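Aggretin alpha chain (Agkistrodon rhodostoma, PDB 3BX4) elicits platelet aggregation by binding the receptor CLEC1B (CLEC2), as one chain of a disulfide-linked snake-venom toxin of the C-type lectin-like snaclec family. Local coordinates at residues E3-G8 and Q14-A19; F32-A35 and A40-A43. All blocks are in the same frame, centred on the assembly; numbering follows the deposited sequence.

Interaction 1 (E3-G8 and Q14-A19); sequences EDCDFG and QHCYQA. With SO4 (sulfate ion), chain I.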
# COMPACT_ATOMS: atom_id res chain seq x y z
N GLU C 3 25.19 8.92 -18.35
CA GLU C 3 24.74 10.24 -18.89
C GLU C 3 24.17 9.99 -20.27
O GLU C 3 24.30 8.89 -20.79
N ASP C 4 23.56 11.00 -20.88
CA ASP C 4 22.85 10.90 -22.16
C ASP C 4 21.54 10.15 -21.98
O ASP C 4 21.48 9.01 -21.47
CB ASP C 4 23.71 10.30 -23.30
CG ASP C 4 24.80 11.25 -23.77
OD1 ASP C 4 24.47 12.35 -24.25
OD2 ASP C 4 25.99 10.89 -23.66
N CYS C 5 20.47 10.85 -22.38
CA CYS C 5 19.15 10.27 -22.40
C CYS C 5 19.07 9.38 -23.61
O CYS C 5 19.56 9.72 -24.69
CB CYS C 5 18.05 11.35 -22.45
SG CYS C 5 18.13 12.46 -21.02
N ASP C 6 18.45 8.24 -23.40
CA ASP C 6 18.27 7.24 -24.41
C ASP C 6 17.12 7.67 -25.31
O ASP C 6 16.38 8.65 -25.05
CB ASP C 6 17.92 5.94 -23.71
CG ASP C 6 18.18 4.69 -24.53
OD1 ASP C 6 18.66 4.75 -25.69
OD2 ASP C 6 17.88 3.61 -23.96
N PHE C 7 17.02 6.96 -26.43
CA PHE C 7 15.89 7.17 -27.34
C PHE C 7 14.56 7.18 -26.59
O PHE C 7 14.32 6.31 -25.78
CB PHE C 7 15.91 6.09 -28.44
CG PHE C 7 17.20 6.07 -29.22
CD1 PHE C 7 17.43 6.98 -30.25
CD2 PHE C 7 18.23 5.17 -28.86
CE1 PHE C 7 18.66 6.97 -30.97
CE2 PHE C 7 19.47 5.18 -29.55
CZ PHE C 7 19.68 6.08 -30.59
N GLY C 8 13.72 8.19 -26.86
CA GLY C 8 12.40 8.27 -26.26
C GLY C 8 12.36 9.10 -24.99
O GLY C 8 11.29 9.45 -24.54
N GLN C 14 19.93 17.55 -14.99
CA GLN C 14 20.79 16.36 -15.04
C GLN C 14 20.00 15.05 -15.17
O GLN C 14 20.57 13.97 -15.10
CB GLN C 14 21.72 16.28 -13.80
CG GLN C 14 21.02 15.90 -12.54
CD GLN C 14 20.40 17.06 -11.73
OE1 GLN C 14 19.68 17.93 -12.26
NE2 GLN C 14 20.69 17.06 -10.41
N HIS C 15 18.69 15.17 -15.39
CA HIS C 15 17.81 13.96 -15.42
C HIS C 15 17.22 13.77 -16.81
O HIS C 15 17.23 14.64 -17.66
CB HIS C 15 16.68 14.10 -14.39
CG HIS C 15 17.13 14.06 -12.96
ND1 HIS C 15 17.35 15.21 -12.23
CD2 HIS C 15 17.41 13.03 -12.13
CE1 HIS C 15 17.75 14.89 -11.01
NE2 HIS C 15 17.79 13.57 -10.92
N CYS C 16 16.68 12.55 -16.99
CA CYS C 16 15.98 12.18 -18.24
C CYS C 16 14.53 11.83 -17.85
O CYS C 16 14.24 11.23 -16.81
CB CYS C 16 16.61 10.94 -18.88
SG CYS C 16 18.36 11.25 -19.28
N TYR C 17 13.59 12.16 -18.75
CA TYR C 17 12.20 12.01 -18.36
C TYR C 17 11.43 11.41 -19.55
O TYR C 17 11.79 11.59 -20.71
CB TYR C 17 11.57 13.39 -18.12
CG TYR C 17 12.15 14.19 -17.00
CD1 TYR C 17 13.42 14.78 -17.18
CD2 TYR C 17 11.47 14.36 -15.81
CE1 TYR C 17 13.99 15.55 -16.14
CE2 TYR C 17 12.04 15.10 -14.77
CZ TYR C 17 13.31 15.71 -15.00
OH TYR C 17 13.93 16.44 -13.95
N GLN C 18 10.37 10.70 -19.22
CA GLN C 18 9.49 10.23 -20.33
C GLN C 18 8.09 10.11 -19.81
O GLN C 18 7.84 9.53 -18.77
CB GLN C 18 10.00 8.90 -20.93
CG GLN C 18 9.12 8.44 -22.17
CD GLN C 18 9.71 7.27 -22.91
OE1 GLN C 18 10.83 6.75 -22.62
NE2 GLN C 18 8.98 6.85 -23.91
N ALA C 19 7.11 10.60 -20.63
CA ALA C 19 5.70 10.50 -20.25
C ALA C 19 5.11 9.30 -21.04
O ALA C 19 5.41 9.18 -22.23
CB ALA C 19 4.96 11.75 -20.63
S SO4 I . 14.24 10.08 -29.49
O1 SO4 I . 12.79 10.22 -29.54
O2 SO4 I . 14.74 10.27 -28.13
O3 SO4 I . 14.60 8.75 -29.99
O4 SO4 I . 14.86 11.07 -30.36
O HOH W 1 12.07 4.98 -24.47
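Cys5 and Cys16 join the N-terminal loop to strand 15-21 through a disulfide with an SG–SG bond of 2.1 Å. The C-S-S-C torsion of -89° is close to the relaxed value, and in both cysteines SG stands beside its own backbone N, anti to the carbonyl carbon. Two residues beyond Cys16, Gln18 makes the second point of approach. Its CG lies anti to the backbone N (chi1 -176°) and the chain runs out extended, alongside the carbonyl group of Gly8. CB remains 3.9 Å from Gly8 O and CG comes to 3.4 Å of it. The amide carbon CD, at 3.1 Å from Gly8 O, is the nearest of the Gln18 atoms. At the tip, OE1 lies 3.3 Å and NE2 3.5 Å from Gly8 O. OE1 and Gly8 O are both acceptors and do not bond; instead one water donates to Gln18 OE1 at 2.8 Å and to Phe7 O. With no hydrogen bond between the segments, the disulfide is the direct tie, and this water adds an indirect one. Gly8 N in turn donates a fairly straight bond of 2.6 Å to O2 of a sulfate, probably from the crystallisation liquor, whose O3 lies at the edge of the Phe7 ring. Strand 15-21 itself is held between strands 10-12 and 127-133 of the C-type lectin sheet: Cys16 and Gln18 face the loop, while Tyr17 points away from it, its OH hydrogen-bonded to Glu50 of helix 48-59.

Interaction 2 (F32-A35 and A40-A43); sequences FCRA and AHLA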
# COMPACT_ATOMS: atom_id res chain seq x y z
N PHE C 32 6.91 -0.08 -13.38
CA PHE C 32 7.35 0.09 -14.72
C PHE C 32 8.53 1.05 -14.86
O PHE C 32 9.45 0.73 -15.54
CB PHE C 32 6.14 0.56 -15.59
CG PHE C 32 6.47 0.82 -17.01
CD1 PHE C 32 6.23 -0.17 -17.98
CD2 PHE C 32 6.93 2.08 -17.41
CE1 PHE C 32 6.51 0.09 -19.32
CE2 PHE C 32 7.24 2.35 -18.75
CZ PHE C 32 6.99 1.34 -19.72
N CYS C 33 8.53 2.15 -14.10
CA CYS C 33 9.63 3.05 -14.18
C CYS C 33 10.90 2.36 -13.66
O CYS C 33 11.96 2.58 -14.28
CB CYS C 33 9.34 4.26 -13.33
SG CYS C 33 8.03 5.37 -13.98
N ARG C 34 10.75 1.54 -12.63
CA ARG C 34 11.98 0.90 -12.04
C ARG C 34 12.58 -0.10 -13.02
O ARG C 34 13.73 -0.44 -13.00
CB ARG C 34 11.65 0.15 -10.75
CG ARG C 34 11.16 0.98 -9.66
CD ARG C 34 12.38 1.70 -8.99
NE ARG C 34 13.47 0.76 -8.48
CZ ARG C 34 13.53 0.28 -7.22
NH1 ARG C 34 12.57 0.51 -6.34
NH2 ARG C 34 14.55 -0.52 -6.80
N ALA C 35 11.75 -0.57 -14.00
CA ALA C 35 12.23 -1.47 -15.01
C ALA C 35 12.84 -0.80 -16.25
O ALA C 35 13.31 -1.49 -17.20
CB ALA C 35 11.08 -2.40 -15.42
N ALA C 40 14.48 3.82 -13.21
CA ALA C 40 13.82 5.13 -13.03
C ALA C 40 12.76 5.09 -11.90
O ALA C 40 12.51 4.03 -11.33
CB ALA C 40 13.17 5.55 -14.42
N HIS C 41 12.09 6.19 -11.62
CA HIS C 41 11.00 6.21 -10.69
C HIS C 41 9.98 7.14 -11.23
O HIS C 41 10.27 7.93 -12.10
CB HIS C 41 11.40 6.92 -9.39
CG HIS C 41 12.38 6.11 -8.56
ND1 HIS C 41 11.94 5.15 -7.68
CD2 HIS C 41 13.74 6.12 -8.48
CE1 HIS C 41 13.00 4.59 -7.09
NE2 HIS C 41 14.10 5.14 -7.58
N LEU C 42 8.78 7.07 -10.69
CA LEU C 42 7.78 8.14 -10.98
C LEU C 42 8.40 9.48 -10.68
O LEU C 42 9.18 9.62 -9.68
CB LEU C 42 6.50 7.99 -10.17
CG LEU C 42 5.59 6.86 -10.70
CD1 LEU C 42 4.48 6.64 -9.73
CD2 LEU C 42 5.09 7.25 -12.20
N ALA C 43 8.13 10.48 -11.48
CA ALA C 43 8.87 11.78 -11.36
C ALA C 43 8.66 12.48 -10.02
O ALA C 43 7.55 12.66 -9.54
CB ALA C 43 8.49 12.74 -12.55
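Ala40 N donates to Cys33 O at 3.0 Å, a weak bond with an angle of only 130° at the hydrogen, where the chain comes back past the end of helix 26-34. The Ala40 carbonyl faces the helix too: its oxygen lies 3.3 Å from Arg34 CA in a C-H···O contact and 3.3 Å from Arg34 CD. Cys33 turns its CB toward the strand, 3.6 Å from His41 C, and its SG lies 3.9 Å from Leu42 CD2. That sulfur is bonded to Cys131; in the core of the C-type lectin domain the disulfide ties the helix to strand 127-133, against which strand 41-42 pairs. Arg34 bends at chi2 and chi3, which brings CD within 3.5 Å of His41 CE1. The two side chains run side by side in the same direction, guanidinium and imidazole planes 41° apart, and they touch through carbon while their polar ends go elsewhere. His41 ND1 is hydrogen-bonded to Glu30, one turn before Arg34 on the helix, and the same carboxylate accepts from the backbone N of Leu42. The guanidinium reaches the second subunit, another copy of this protein, bonding Ser94 O and forming a salt bridge with Glu80.

How the interactions relate
Both contacts reach the same sheet, but interaction 1 holds both halves of a disulfide and interaction 2 only one half. In interaction 1 the bridge itself crosses the contact and is its main tie, at the partly exposed margin, where water and sulfate also take part. In interaction 2 the bridge leaves the contact for strand 127-133, and the two segments meet through one weak backbone bond and otherwise largely carbon and sulfur contacts in a buried setting, with polar ends turned to the helix or to the second subunit. Their centres lie about 12 Å apart and the two contacts do not touch. Strand 127-133 connects them, pairing with both strand 15-21 and strand 41-42.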